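Local coordinates for transcriptional regulator, Crp/Fnr family (Eubacterium rectale ATCC 33656, PDB 3DV8), which probably acts as a dimeric transcription factor that senses a signal through a cyclic nucleotide-binding-type domain and binds DNA through a Crp-like helix-turn-helix domain, at residues N6-W11 with M75-L80; Q29-G34 with T101-I106; I36-N41 with F91-E96; G53-Y58 with I95-D100. One frame throughout, in Å; residues are numbered along the deposited sequence.

Contact 1 of 4, residues N6-W11 with M75-L80; sequences NYFPLW and MDMCLL
Met-77, modelled as selenomethionine, sets its selenium against the rim of the Phe-8 ring, with SE of Met-77 3.7 Å from CE1 of Phe-8. The Met-aromatic contact is of the edge kind, since SE lies 84° off the ring normal, near the plane of the ring. Phe-8 begins by leading away from residues 75-80, and its ring comes back because CG stands anti to the backbone N (chi1 -174°), presenting the CD1-CE1 edge. A bend at chi3 then brings the methyl CE of Met-77 up to the pyrrolidine ring of Pro-9, 3.4 Å from CD of that proline. Nearer the surface, Met-75 crosses Tyr-7 at about a right angle: CG of Met-75 meets CD2 of Tyr-7, and SE of Met-75 lies obliquely 5.4 Å from the centre of the tyrosine ring. Leu-49 of strand 46-50 touches Tyr-7, Phe-8 and Met-77, and Tyr-124 of helix 119-145 packs on Pro-9 and Met-77, so the N-terminal loop meets both the sheet and that helix. No hydrogen bond joins the two segments. Their attachment is therefore one of shape and dispersion, in which polarisable selenium, like the sulfur of ordinary methionine, pairs with aromatic rings.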
loop_
_atom_site.group_PDB
_atom_site.type_symbol
_atom_site.label_atom_id
_atom_site.label_comp_id
_atom_site.label_asym_id
_atom_site.label_seq_id
_atom_site.Cartn_x
_atom_site.Cartn_y
_atom_site.Cartn_z
ATOM N N ASN A 6 -21.886 -0.764 -20.188
ATOM C CA ASN A 6 -21.565 -2.203 -20.236
ATOM C C ASN A 6 -20.329 -2.517 -19.366
ATOM O O ASN A 6 -20.250 -3.571 -18.736
ATOM C CB ASN A 6 -21.274 -2.663 -21.672
ATOM C CG ASN A 6 -22.455 -2.480 -22.610
ATOM O OD1 ASN A 6 -23.122 -3.445 -22.958
ATOM N ND2 ASN A 6 -22.724 -1.245 -23.010
ATOM N N TYR A 7 -19.398 -1.559 -19.321
ATOM C CA TYR A 7 -18.082 -1.643 -18.651
ATOM C C TYR A 7 -18.076 -1.237 -17.162
ATOM O O TYR A 7 -17.045 -1.358 -16.491
ATOM C CB TYR A 7 -17.084 -0.721 -19.405
ATOM C CG TYR A 7 -16.767 -1.123 -20.850
ATOM C CD1 TYR A 7 -17.741 -1.066 -21.879
ATOM C CD2 TYR A 7 -15.473 -1.515 -21.206
ATOM C CE1 TYR A 7 -17.431 -1.433 -23.194
ATOM C CE2 TYR A 7 -15.157 -1.880 -22.522
ATOM C CZ TYR A 7 -16.134 -1.835 -23.505
ATOM O OH TYR A 7 -15.796 -2.190 -24.785
ATOM N N PHE A 8 -19.219 -0.757 -16.667
ATOM C CA PHE A 8 -19.392 -0.260 -15.301
ATOM C C PHE A 8 -20.297 -1.276 -14.565
ATOM O O PHE A 8 -21.521 -1.259 -14.765
ATOM C CB PHE A 8 -20.010 1.147 -15.402
ATOM C CG PHE A 8 -20.137 1.885 -14.094
ATOM C CD1 PHE A 8 -19.013 2.158 -13.315
ATOM C CD2 PHE A 8 -21.370 2.395 -13.686
ATOM C CE1 PHE A 8 -19.128 2.876 -12.109
ATOM C CE2 PHE A 8 -21.497 3.116 -12.493
ATOM C CZ PHE A 8 -20.369 3.361 -11.703
ATOM N N PRO A 9 -19.703 -2.171 -13.729
ATOM C CA PRO A 9 -20.481 -3.233 -13.048
ATOM C C PRO A 9 -21.428 -2.747 -11.937
ATOM O O PRO A 9 -22.373 -3.458 -11.586
ATOM C CB PRO A 9 -19.393 -4.161 -12.487
ATOM C CG PRO A 9 -18.260 -3.278 -12.236
ATOM C CD PRO A 9 -18.290 -2.209 -13.306
ATOM N N LEU A 10 -21.166 -1.554 -11.403
ATOM C CA LEU A 10 -22.031 -0.901 -10.405
ATOM C C LEU A 10 -23.377 -0.397 -10.996
ATOM O O LEU A 10 -24.313 -0.141 -10.239
ATOM C CB LEU A 10 -21.258 0.270 -9.782
ATOM C CG LEU A 10 -21.835 1.108 -8.645
ATOM C CD1 LEU A 10 -22.183 0.253 -7.424
ATOM C CD2 LEU A 10 -20.811 2.188 -8.304
ATOM N N TRP A 11 -23.454 -0.264 -12.330
ATOM C CA TRP A 11 -24.642 0.224 -13.061
ATOM C C TRP A 11 -25.968 -0.458 -12.715
ATOM O O TRP A 11 -26.986 0.225 -12.556
ATOM C CB TRP A 11 -24.422 0.119 -14.582
ATOM C CG TRP A 11 -25.493 0.786 -15.398
ATOM C CD1 TRP A 11 -26.600 0.192 -15.951
ATOM C CD2 TRP A 11 -25.571 2.175 -15.735
ATOM N NE1 TRP A 11 -27.356 1.125 -16.622
ATOM C CE2 TRP A 11 -26.750 2.350 -16.509
ATOM C CE3 TRP A 11 -24.762 3.293 -15.464
ATOM C CZ2 TRP A 11 -27.136 3.601 -17.019
ATOM C CZ3 TRP A 11 -25.142 4.537 -15.968
ATOM C CH2 TRP A 11 -26.322 4.680 -16.740
HETATM N N MSE A 75 -11.597 -2.036 -19.205
HETATM C CA MSE A 75 -12.617 -2.333 -18.158
HETATM C C MSE A 75 -12.273 -2.009 -16.698
HETATM O O MSE A 75 -13.171 -2.044 -15.859
HETATM C CB MSE A 75 -13.184 -3.756 -18.271
HETATM C CG MSE A 75 -13.979 -3.966 -19.520
HETATM SE SE MSE A 75 -14.274 -5.813 -19.836
HETATM C CE MSE A 75 -12.374 -6.340 -20.433
ATOM N N ASP A 76 -11.013 -1.691 -16.389
ATOM C CA ASP A 76 -10.635 -1.265 -15.035
ATOM C C ASP A 76 -11.203 0.121 -14.735
ATOM O O ASP A 76 -11.620 0.846 -15.643
ATOM C CB ASP A 76 -9.099 -1.223 -14.836
ATOM C CG ASP A 76 -8.494 -2.576 -14.512
ATOM O OD1 ASP A 76 -9.067 -3.306 -13.675
ATOM O OD2 ASP A 76 -7.397 -2.881 -15.033
HETATM N N MSE A 77 -11.245 0.451 -13.446
HETATM C CA MSE A 77 -11.631 1.773 -12.971
HETATM C C MSE A 77 -10.516 2.395 -12.178
HETATM O O MSE A 77 -9.894 1.738 -11.362
HETATM C CB MSE A 77 -12.889 1.742 -12.123
HETATM C CG MSE A 77 -14.089 2.368 -12.787
HETATM SE SE MSE A 77 -15.642 1.703 -11.895
HETATM C CE MSE A 77 -15.606 -0.164 -12.753
ATOM N N CYS A 78 -10.295 3.679 -12.422
ATOM C CA CYS A 78 -9.298 4.452 -11.716
ATOM C C CYS A 78 -10.021 5.209 -10.611
ATOM O O CYS A 78 -10.948 5.963 -10.897
ATOM C CB CYS A 78 -8.624 5.424 -12.671
ATOM S SG CYS A 78 -7.324 6.348 -11.900
ATOM N N LEU A 79 -9.622 4.976 -9.361
ATOM C CA LEU A 79 -10.175 5.683 -8.202
ATOM C C LEU A 79 -9.306 6.869 -7.795
ATOM O O LEU A 79 -9.841 7.944 -7.497
ATOM C CB LEU A 79 -10.326 4.737 -6.999
ATOM C CG LEU A 79 -10.879 5.291 -5.671
ATOM C CD1 LEU A 79 -12.164 6.091 -5.862
ATOM C CD2 LEU A 79 -11.121 4.163 -4.685
ATOM N N LEU A 80 -7.976 6.673 -7.807
ATOM C CA LEU A 80 -6.994 7.676 -7.323
ATOM C C LEU A 80 -6.858 8.961 -8.152
ATOM O O LEU A 80 -6.217 9.921 -7.705
ATOM C CB LEU A 80 -5.624 7.027 -7.056
ATOM C CG LEU A 80 -5.623 5.820 -6.099
ATOM C CD1 LEU A 80 -4.205 5.272 -5.942
ATOM C CD2 LEU A 80 -6.233 6.143 -4.731
#

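Contact 2 of 4, residues Q29-G34 with T101-I106; sequences QHVKKG and TDLWII
Val-31 and Leu-103 meet on the packed face of an antiparallel strand pair, CG2 of Val-31 lying 3.4 Å from CD1 of Leu-103. Gln-29 points its side chain the same way and runs beside Leu-103; a chi1 near 180° and an extended chain beyond it carry the amide as far as CD1 of Ile-105. Leu-48 and Ile-37 extend the apolar packing of Val-31, Leu-103 and Ile-105, and bring in strands 46-50 and 36-39. Backbone bonds hold the register at two hydrogen-bonded pairs: Gln-29 with Leu-103, where Leu-103 N reaches Gln-29 O at 2.9 Å, and Val-31 with Thr-101, where Val-31 N reaches Thr-101 O at 2.7 Å.

The other face is looser and more open to solvent. There the non-hydrogen-bonded pair His-30 and Asp-102 is joined through its side chains, ND1 of His-30 giving a 2.8 Å hydrogen bond to OD1 of Asp-102. The acceptor lies in the plane of the imidazole, yet the donor comes from above the carboxylate, 42° out of its plane. Losing the carboxylate of Asp-102 to an alanine here is likely to leave ND1 of His-30 without this acceptor and its ring freer to turn. A carboxylate so close is likely to favour the protonated, charged imidazole; the outer face thus carries a polar, possibly ionic tie, while the buried one is held by apolar packing.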
loop_
_atom_site.group_PDB
_atom_site.type_symbol
_atom_site.label_atom_id
_atom_site.label_comp_id
_atom_site.label_asym_id
_atom_site.label_seq_id
_atom_site.Cartn_x
_atom_site.Cartn_y
_atom_site.Cartn_z
ATOM N N GLN A 29 -13.289 10.918 -23.523
ATOM C CA GLN A 29 -11.950 11.466 -23.758
ATOM C C GLN A 29 -11.015 10.434 -24.368
ATOM O O GLN A 29 -10.889 9.340 -23.821
ATOM C CB GLN A 29 -11.382 11.921 -22.410
ATOM C CG GLN A 29 -10.047 12.662 -22.450
ATOM C CD GLN A 29 -9.485 12.995 -21.063
ATOM O OE1 GLN A 29 -8.890 14.052 -20.870
ATOM N NE2 GLN A 29 -9.657 12.091 -20.103
ATOM N N HIS A 30 -10.406 10.779 -25.509
ATOM C CA HIS A 30 -9.365 9.967 -26.141
ATOM C C HIS A 30 -8.055 10.602 -25.665
ATOM O O HIS A 30 -7.834 11.796 -25.881
ATOM C CB HIS A 30 -9.459 9.967 -27.679
ATOM C CG HIS A 30 -8.369 9.178 -28.353
ATOM N ND1 HIS A 30 -8.330 7.797 -28.350
ATOM C CD2 HIS A 30 -7.273 9.579 -29.044
ATOM C CE1 HIS A 30 -7.259 7.383 -29.002
ATOM N NE2 HIS A 30 -6.605 8.446 -29.441
ATOM N N VAL A 31 -7.207 9.802 -25.020
ATOM C CA VAL A 31 -5.928 10.248 -24.450
ATOM C C VAL A 31 -4.783 9.578 -25.207
ATOM O O VAL A 31 -4.739 8.358 -25.262
ATOM C CB VAL A 31 -5.847 9.853 -22.941
ATOM C CG1 VAL A 31 -4.609 10.428 -22.292
ATOM C CG2 VAL A 31 -7.081 10.336 -22.197
ATOM N N LYS A 32 -3.878 10.362 -25.801
ATOM C CA LYS A 32 -2.717 9.802 -26.522
ATOM C C LYS A 32 -1.663 9.316 -25.523
ATOM O O LYS A 32 -1.603 9.812 -24.388
ATOM C CB LYS A 32 -2.107 10.805 -27.516
ATOM C CG LYS A 32 -3.043 11.163 -28.664
ATOM C CD LYS A 32 -2.348 11.922 -29.778
ATOM C CE LYS A 32 -3.336 12.286 -30.896
ATOM N NZ LYS A 32 -2.670 12.787 -32.139
ATOM N N LYS A 33 -0.842 8.354 -25.956
ATOM C CA LYS A 33 0.187 7.772 -25.091
ATOM C C LYS A 33 1.232 8.799 -24.691
ATOM O O LYS A 33 1.644 9.594 -25.519
ATOM C CB LYS A 33 0.852 6.525 -25.699
ATOM C CG LYS A 33 1.835 6.714 -26.840
ATOM C CD LYS A 33 2.402 5.363 -27.294
ATOM C CE LYS A 33 3.474 4.817 -26.370
ATOM N NZ LYS A 33 3.677 3.359 -26.625
ATOM N N GLY A 34 1.646 8.760 -23.428
ATOM C CA GLY A 34 2.577 9.726 -22.863
ATOM C C GLY A 34 1.896 10.891 -22.157
ATOM O O GLY A 34 2.595 11.706 -21.537
ATOM N N THR A 101 -5.532 5.758 -25.147
ATOM C CA THR A 101 -6.635 5.247 -24.333
ATOM C C THR A 101 -7.947 6.028 -24.459
ATOM O O THR A 101 -7.947 7.259 -24.450
ATOM C CB THR A 101 -6.203 5.192 -22.853
ATOM O OG1 THR A 101 -4.964 4.474 -22.754
ATOM C CG2 THR A 101 -7.257 4.499 -21.995
ATOM N N ASP A 102 -9.046 5.283 -24.590
ATOM C CA ASP A 102 -10.407 5.827 -24.613
ATOM C C ASP A 102 -10.974 5.657 -23.205
ATOM O O ASP A 102 -11.130 4.527 -22.735
ATOM C CB ASP A 102 -11.284 5.083 -25.623
ATOM C CG ASP A 102 -10.864 5.334 -27.044
ATOM O OD1 ASP A 102 -10.649 6.513 -27.400
ATOM O OD2 ASP A 102 -10.781 4.357 -27.817
ATOM N N LEU A 103 -11.263 6.789 -22.555
ATOM C CA LEU A 103 -11.781 6.844 -21.188
ATOM C C LEU A 103 -13.144 7.523 -21.118
ATOM O O LEU A 103 -13.518 8.299 -21.995
ATOM C CB LEU A 103 -10.864 7.694 -20.282
ATOM C CG LEU A 103 -9.409 7.370 -19.971
ATOM C CD1 LEU A 103 -8.557 7.380 -21.221
ATOM C CD2 LEU A 103 -8.877 8.418 -19.003
ATOM N N TRP A 104 -13.860 7.188 -20.051
ATOM C CA TRP A 104 -15.044 7.906 -19.606
ATOM C C TRP A 104 -14.621 8.450 -18.247
ATOM O O TRP A 104 -13.918 7.750 -17.498
ATOM C CB TRP A 104 -16.253 7.008 -19.395
ATOM C CG TRP A 104 -16.906 6.548 -20.617
ATOM C CD1 TRP A 104 -17.601 7.308 -21.495
ATOM C CD2 TRP A 104 -16.998 5.201 -21.078
ATOM N NE1 TRP A 104 -18.103 6.523 -22.503
ATOM C CE2 TRP A 104 -17.749 5.221 -22.271
ATOM C CE3 TRP A 104 -16.508 3.972 -20.603
ATOM C CZ2 TRP A 104 -18.027 4.056 -23.008
ATOM C CZ3 TRP A 104 -16.781 2.806 -21.339
ATOM C CH2 TRP A 104 -17.536 2.863 -22.529
ATOM N N ILE A 105 -15.027 9.682 -17.942
ATOM C CA ILE A 105 -14.758 10.304 -16.649
ATOM C C ILE A 105 -16.094 10.604 -15.950
ATOM O O ILE A 105 -16.979 11.216 -16.544
ATOM C CB ILE A 105 -13.943 11.609 -16.766
ATOM C CG1 ILE A 105 -12.729 11.434 -17.698
ATOM C CG2 ILE A 105 -13.507 12.074 -15.362
ATOM C CD1 ILE A 105 -11.835 12.666 -17.781
ATOM N N ILE A 106 -16.248 10.116 -14.720
ATOM C CA ILE A 106 -17.390 10.438 -13.870
ATOM C C ILE A 106 -16.815 11.553 -12.993
ATOM O O ILE A 106 -15.895 11.275 -12.225
ATOM C CB ILE A 106 -17.839 9.252 -12.976
ATOM C CG1 ILE A 106 -18.226 8.035 -13.822
ATOM C CG2 ILE A 106 -19.019 9.675 -12.080
ATOM C CD1 ILE A 106 -18.549 6.812 -12.988
#

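Contact 3 of 4, residues I36-N41 with F91-E96; sequences IIHNGN and FEVTIE
A chi1 of -177° swings the imidazole of His-38 toward Val-93 and Ile-95, with ND1 of His-38 4.0 Å from CD1 of Ile-95, while Ile-95 turns CG1 anti to its carbonyl carbon (chi1 -49°), bringing its CD1 to 3.9 Å from CB of His-38. The pair belongs to a classic beta bulge in the beta-roll of the cyclic nucleotide-binding domain: Ile-37 and His-38 both face Ile-95, and their backbone N atoms share its O, at 2.9 Å from Ile-37 N and 3.2 Å from His-38 N. With an alanine at Ile-95, CG1, CD1 and CG2 are gone, which would probably open a gap beside CB of His-38 and leave CD1 of Ile-37 without its partner across the strands. Nearby, CG2 of Ile-36 packs on CG2 of Thr-94. Beyond the bulge, Val-93 O accepts Gly-40 N at 3.0 Å and, weakly, ND1 of His-38. Gly-40 turns the chain with positive phi, and past it the backbone N of Asn-41 meets OE1 of Glu-92 at 3.0 Å, nearly along the C-O axis of the carboxylate.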
loop_
_atom_site.group_PDB
_atom_site.type_symbol
_atom_site.label_atom_id
_atom_site.label_comp_id
_atom_site.label_asym_id
_atom_site.label_seq_id
_atom_site.Cartn_x
_atom_site.Cartn_y
_atom_site.Cartn_z
ATOM N N ILE A 36 -0.035 12.657 -19.219
ATOM C CA ILE A 36 -0.275 12.556 -17.781
ATOM C C ILE A 36 -1.737 13.042 -17.629
ATOM O O ILE A 36 -2.061 14.150 -18.043
ATOM C CB ILE A 36 0.740 13.416 -16.969
ATOM C CG1 ILE A 36 2.172 12.925 -17.257
ATOM C CG2 ILE A 36 0.423 13.373 -15.472
ATOM C CD1 ILE A 36 3.281 13.617 -16.467
ATOM N N ILE A 37 -2.612 12.175 -17.116
ATOM C CA ILE A 37 -4.044 12.479 -16.909
ATOM C C ILE A 37 -4.344 12.913 -15.468
ATOM O O ILE A 37 -5.343 13.587 -15.219
ATOM C CB ILE A 37 -4.968 11.314 -17.402
ATOM C CG1 ILE A 37 -4.876 10.069 -16.521
ATOM C CG2 ILE A 37 -4.642 10.969 -18.872
ATOM C CD1 ILE A 37 -5.425 8.818 -17.182
ATOM N N HIS A 38 -3.496 12.490 -14.527
ATOM C CA HIS A 38 -3.553 12.912 -13.126
ATOM C C HIS A 38 -2.115 13.110 -12.598
ATOM O O HIS A 38 -1.258 12.245 -12.812
ATOM C CB HIS A 38 -4.297 11.894 -12.287
ATOM C CG HIS A 38 -4.443 12.310 -10.862
ATOM N ND1 HIS A 38 -3.705 11.747 -9.846
ATOM C CD2 HIS A 38 -5.191 13.283 -10.293
ATOM C CE1 HIS A 38 -4.022 12.331 -8.708
ATOM N NE2 HIS A 38 -4.915 13.270 -8.950
ATOM N N ASN A 39 -1.866 14.238 -11.928
ATOM C CA ASN A 39 -0.536 14.595 -11.422
ATOM C C ASN A 39 -0.627 15.072 -9.978
ATOM O O ASN A 39 -0.521 16.262 -9.698
ATOM C CB ASN A 39 0.101 15.654 -12.353
ATOM C CG ASN A 39 1.572 15.953 -12.030
ATOM O OD1 ASN A 39 2.323 15.091 -11.561
ATOM N ND2 ASN A 39 1.990 17.178 -12.316
ATOM N N GLY A 40 -0.850 14.115 -9.078
ATOM C CA GLY A 40 -0.948 14.356 -7.641
ATOM C C GLY A 40 -2.039 15.341 -7.259
ATOM O O GLY A 40 -3.120 15.323 -7.851
ATOM N N ASN A 41 -1.721 16.233 -6.312
ATOM C CA ASN A 41 -2.648 17.272 -5.820
ATOM C C ASN A 41 -3.006 18.371 -6.829
ATOM O O ASN A 41 -3.914 19.155 -6.564
ATOM C CB ASN A 41 -2.096 17.941 -4.542
ATOM C CG ASN A 41 -1.950 16.976 -3.372
ATOM O OD1 ASN A 41 -2.592 15.928 -3.318
ATOM N ND2 ASN A 41 -1.110 17.345 -2.415
ATOM N N PHE A 91 -1.430 10.692 0.203
ATOM C CA PHE A 91 -0.302 10.415 -0.697
ATOM C C PHE A 91 -0.723 10.807 -2.107
ATOM O O PHE A 91 -1.912 10.728 -2.459
ATOM C CB PHE A 91 0.135 8.942 -0.663
ATOM C CG PHE A 91 -0.922 7.962 -1.119
ATOM C CD1 PHE A 91 -1.946 7.567 -0.251
ATOM C CD2 PHE A 91 -0.881 7.408 -2.400
ATOM C CE1 PHE A 91 -2.936 6.636 -0.655
ATOM C CE2 PHE A 91 -1.861 6.472 -2.828
ATOM C CZ PHE A 91 -2.890 6.087 -1.954
ATOM N N GLU A 92 0.252 11.226 -2.899
ATOM C CA GLU A 92 -0.000 11.606 -4.278
ATOM C C GLU A 92 0.627 10.606 -5.257
ATOM O O GLU A 92 1.647 9.976 -4.963
ATOM C CB GLU A 92 0.314 13.091 -4.563
ATOM C CG GLU A 92 1.417 13.734 -3.750
ATOM C CD GLU A 92 1.644 15.203 -4.071
ATOM O OE1 GLU A 92 0.854 15.823 -4.819
ATOM O OE2 GLU A 92 2.648 15.736 -3.555
ATOM N N VAL A 93 -0.064 10.414 -6.378
ATOM C CA VAL A 93 0.344 9.502 -7.440
ATOM C C VAL A 93 0.206 10.213 -8.780
ATOM O O VAL A 93 -0.586 11.158 -8.902
ATOM C CB VAL A 93 -0.523 8.197 -7.451
ATOM C CG1 VAL A 93 -0.402 7.451 -6.118
ATOM C CG2 VAL A 93 -1.996 8.492 -7.777
ATOM N N THR A 94 0.992 9.768 -9.762
ATOM C CA THR A 94 0.919 10.266 -11.132
ATOM C C THR A 94 0.333 9.129 -11.984
ATOM O O THR A 94 0.763 7.977 -11.868
ATOM C CB THR A 94 2.289 10.758 -11.642
ATOM O OG1 THR A 94 2.731 11.827 -10.796
ATOM C CG2 THR A 94 2.202 11.273 -13.090
ATOM N N ILE A 95 -0.677 9.459 -12.797
ATOM C CA ILE A 95 -1.345 8.500 -13.686
ATOM C C ILE A 95 -1.169 9.011 -15.113
ATOM O O ILE A 95 -1.446 10.194 -15.386
ATOM C CB ILE A 95 -2.851 8.319 -13.370
ATOM C CG1 ILE A 95 -3.077 8.073 -11.861
ATOM C CG2 ILE A 95 -3.412 7.156 -14.180
ATOM C CD1 ILE A 95 -4.523 8.118 -11.434
ATOM N N GLU A 96 -0.690 8.136 -16.003
ATOM C CA GLU A 96 -0.474 8.487 -17.409
ATOM C C GLU A 96 -0.853 7.349 -18.357
ATOM O O GLU A 96 -0.856 6.183 -17.951
ATOM C CB GLU A 96 0.990 8.891 -17.624
ATOM C CG GLU A 96 1.994 7.739 -17.499
ATOM C CD GLU A 96 3.445 8.160 -17.650
ATOM O OE1 GLU A 96 3.768 9.359 -17.513
ATOM O OE2 GLU A 96 4.273 7.261 -17.891
#

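Contact 4 of 4, residues G53-Y58 with I95-D100; sequences GQLRTY and IEAEKD
The guanidinium of Arg-56 carries CG of Tyr-58 over the centre of one face, 3.4 Å above its plane, while OE2 of Glu-96 lies at its edge. In turn, NH1 of Arg-56 sits over the centre of one face of the Tyr-58 ring, and the backbone O of Arg-56 lies at that ring's edge. Glu-96 completes the group: CG set between the backbone N and the carbonyl carbon (chi1 69°) sends its carboxylate alongside the arginine, where OE2 makes a weak salt bridge of 3.3 Å with NH1 of Arg-56 and OE1 lies 2.8 Å from OH of Tyr-58. The guanidinium is further held by Thr-68 and Glu-66. Next along the same face, the Gln-54 amide is gripped at both ends. NE2 of Gln-54 reaches OE1 of Glu-98 at 2.6 Å from above the carboxylate, 61° out of its plane, and NZ of Lys-99 meets OE1 of Gln-54 at 2.7 Å, above the amide plane. Arg-71 pairs with Glu-98 and Glu-163 with Lys-99. Asn-177 and His-178 of helix 172-179 touch Arg-56, placing this charged antiparallel strand pair of the beta-roll at the junction with the helix-turn-helix domain.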
loop_
_atom_site.group_PDB
_atom_site.type_symbol
_atom_site.label_atom_id
_atom_site.label_comp_id
_atom_site.label_asym_id
_atom_site.label_seq_id
_atom_site.Cartn_x
_atom_site.Cartn_y
_atom_site.Cartn_z
ATOM N N GLY A 53 -7.574 0.666 -23.623
ATOM C CA GLY A 53 -6.234 1.238 -23.457
ATOM C C GLY A 53 -5.451 0.724 -22.256
ATOM O O GLY A 53 -5.742 -0.351 -21.709
ATOM N N GLN A 54 -4.454 1.513 -21.853
ATOM C CA GLN A 54 -3.544 1.147 -20.775
ATOM C C GLN A 54 -3.034 2.393 -20.031
ATOM O O GLN A 54 -2.473 3.300 -20.658
ATOM C CB GLN A 54 -2.386 0.336 -21.360
ATOM C CG GLN A 54 -1.449 -0.307 -20.327
ATOM C CD GLN A 54 -0.335 -1.116 -20.981
ATOM O OE1 GLN A 54 -0.575 -1.917 -21.885
ATOM N NE2 GLN A 54 0.883 -0.915 -20.515
ATOM N N LEU A 55 -3.282 2.431 -18.712
ATOM C CA LEU A 55 -2.858 3.516 -17.819
ATOM C C LEU A 55 -1.836 2.980 -16.827
ATOM O O LEU A 55 -1.845 1.789 -16.479
ATOM C CB LEU A 55 -4.039 4.126 -17.058
ATOM C CG LEU A 55 -5.181 4.740 -17.877
ATOM C CD1 LEU A 55 -6.254 5.294 -16.926
ATOM C CD2 LEU A 55 -4.683 5.834 -18.841
ATOM N N ARG A 56 -0.973 3.878 -16.369
ATOM C CA ARG A 56 0.093 3.551 -15.446
ATOM C C ARG A 56 0.097 4.513 -14.247
ATOM O O ARG A 56 0.342 5.716 -14.426
ATOM C CB ARG A 56 1.401 3.677 -16.206
ATOM C CG ARG A 56 2.648 3.308 -15.428
ATOM C CD ARG A 56 3.796 4.228 -15.773
ATOM N NE ARG A 56 4.928 4.015 -14.874
ATOM C CZ ARG A 56 5.977 4.822 -14.754
ATOM N NH1 ARG A 56 6.041 5.968 -15.416
ATOM N NH2 ARG A 56 6.941 4.495 -13.899
ATOM N N THR A 57 -0.163 3.973 -13.044
ATOM C CA THR A 57 -0.112 4.735 -11.795
ATOM C C THR A 57 1.283 4.550 -11.210
ATOM O O THR A 57 1.730 3.432 -11.030
ATOM C CB THR A 57 -1.180 4.296 -10.806
ATOM O OG1 THR A 57 -2.455 4.539 -11.398
ATOM C CG2 THR A 57 -1.078 5.084 -9.483
ATOM N N TYR A 58 1.970 5.660 -10.949
ATOM C CA TYR A 58 3.320 5.645 -10.397
ATOM C C TYR A 58 3.582 6.813 -9.447
ATOM O O TYR A 58 2.760 7.743 -9.319
ATOM C CB TYR A 58 4.351 5.627 -11.536
ATOM C CG TYR A 58 4.427 6.863 -12.434
ATOM C CD1 TYR A 58 3.422 7.144 -13.377
ATOM C CD2 TYR A 58 5.543 7.711 -12.394
ATOM C CE1 TYR A 58 3.507 8.267 -14.231
ATOM C CE2 TYR A 58 5.637 8.832 -13.233
ATOM C CZ TYR A 58 4.618 9.102 -14.153
ATOM O OH TYR A 58 4.721 10.203 -14.969
ATOM N N ILE A 95 -0.677 9.459 -12.797
ATOM C CA ILE A 95 -1.345 8.500 -13.686
ATOM C C ILE A 95 -1.169 9.011 -15.113
ATOM O O ILE A 95 -1.446 10.194 -15.386
ATOM C CB ILE A 95 -2.851 8.319 -13.370
ATOM C CG1 ILE A 95 -3.077 8.073 -11.861
ATOM C CG2 ILE A 95 -3.412 7.156 -14.180
ATOM C CD1 ILE A 95 -4.523 8.118 -11.434
ATOM N N GLU A 96 -0.690 8.136 -16.003
ATOM C CA GLU A 96 -0.474 8.487 -17.409
ATOM C C GLU A 96 -0.853 7.349 -18.357
ATOM O O GLU A 96 -0.856 6.183 -17.951
ATOM C CB GLU A 96 0.990 8.891 -17.624
ATOM C CG GLU A 96 1.994 7.739 -17.499
ATOM C CD GLU A 96 3.445 8.160 -17.650
ATOM O OE1 GLU A 96 3.768 9.359 -17.513
ATOM O OE2 GLU A 96 4.273 7.261 -17.891
ATOM N N ALA A 97 -1.128 7.702 -19.616
ATOM C CA ALA A 97 -1.486 6.732 -20.664
ATOM C C ALA A 97 -0.230 6.084 -21.267
ATOM O O ALA A 97 0.606 6.783 -21.848
ATOM C CB ALA A 97 -2.309 7.418 -21.776
ATOM N N GLU A 98 -0.097 4.766 -21.120
ATOM C CA GLU A 98 1.012 4.004 -21.745
ATOM C C GLU A 98 0.764 3.662 -23.213
ATOM O O GLU A 98 1.713 3.383 -23.946
ATOM C CB GLU A 98 1.325 2.724 -20.980
ATOM C CG GLU A 98 2.078 2.968 -19.730
ATOM C CD GLU A 98 2.513 1.679 -19.094
ATOM O OE1 GLU A 98 1.637 0.833 -18.777
ATOM O OE2 GLU A 98 3.737 1.534 -18.906
ATOM N N LYS A 99 -0.508 3.588 -23.590
ATOM C CA LYS A 99 -0.954 3.421 -24.971
ATOM C C LYS A 99 -2.089 4.413 -25.137
ATOM O O LYS A 99 -2.562 4.971 -24.126
ATOM C CB LYS A 99 -1.439 1.999 -25.209
ATOM C CG LYS A 99 -0.333 0.951 -25.073
ATOM C CD LYS A 99 -0.867 -0.436 -25.403
ATOM C CE LYS A 99 0.241 -1.464 -25.501
ATOM N NZ LYS A 99 0.854 -1.720 -24.200
ATOM N N ASP A 100 -2.498 4.672 -26.385
ATOM C CA ASP A 100 -3.637 5.572 -26.663
ATOM C C ASP A 100 -4.851 4.973 -25.980
ATOM O O ASP A 100 -5.145 3.802 -26.207
ATOM C CB ASP A 100 -3.919 5.712 -28.161
ATOM C CG ASP A 100 -2.871 6.522 -28.895
ATOM O OD1 ASP A 100 -1.877 6.976 -28.287
ATOM O OD2 ASP A 100 -3.057 6.706 -30.113
#

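In the fold
From the N terminus, the loop 6-11 closes on 75-80 in contact 1, and this closure crosses all three others because their segments alternate with its own. Strand 27-31 then pairs with 101-107 in contact 2, a long closure that encloses contacts 3 and 4. Within it, strand 36-39 and strand 55-60 lie on either side of strand 94-97, so contacts 3 and 4 end on the same strand and share Ile-95 and Glu-96. Contacts 1 and 2 reach one four-stranded sheet, contacts 3 and 4 the other. Val-31 on Ile-37 and Cys-78 on Ile-95 pack the two sheets together, and Gly-34 bonded to Ala-97 joins contacts 2 and 4.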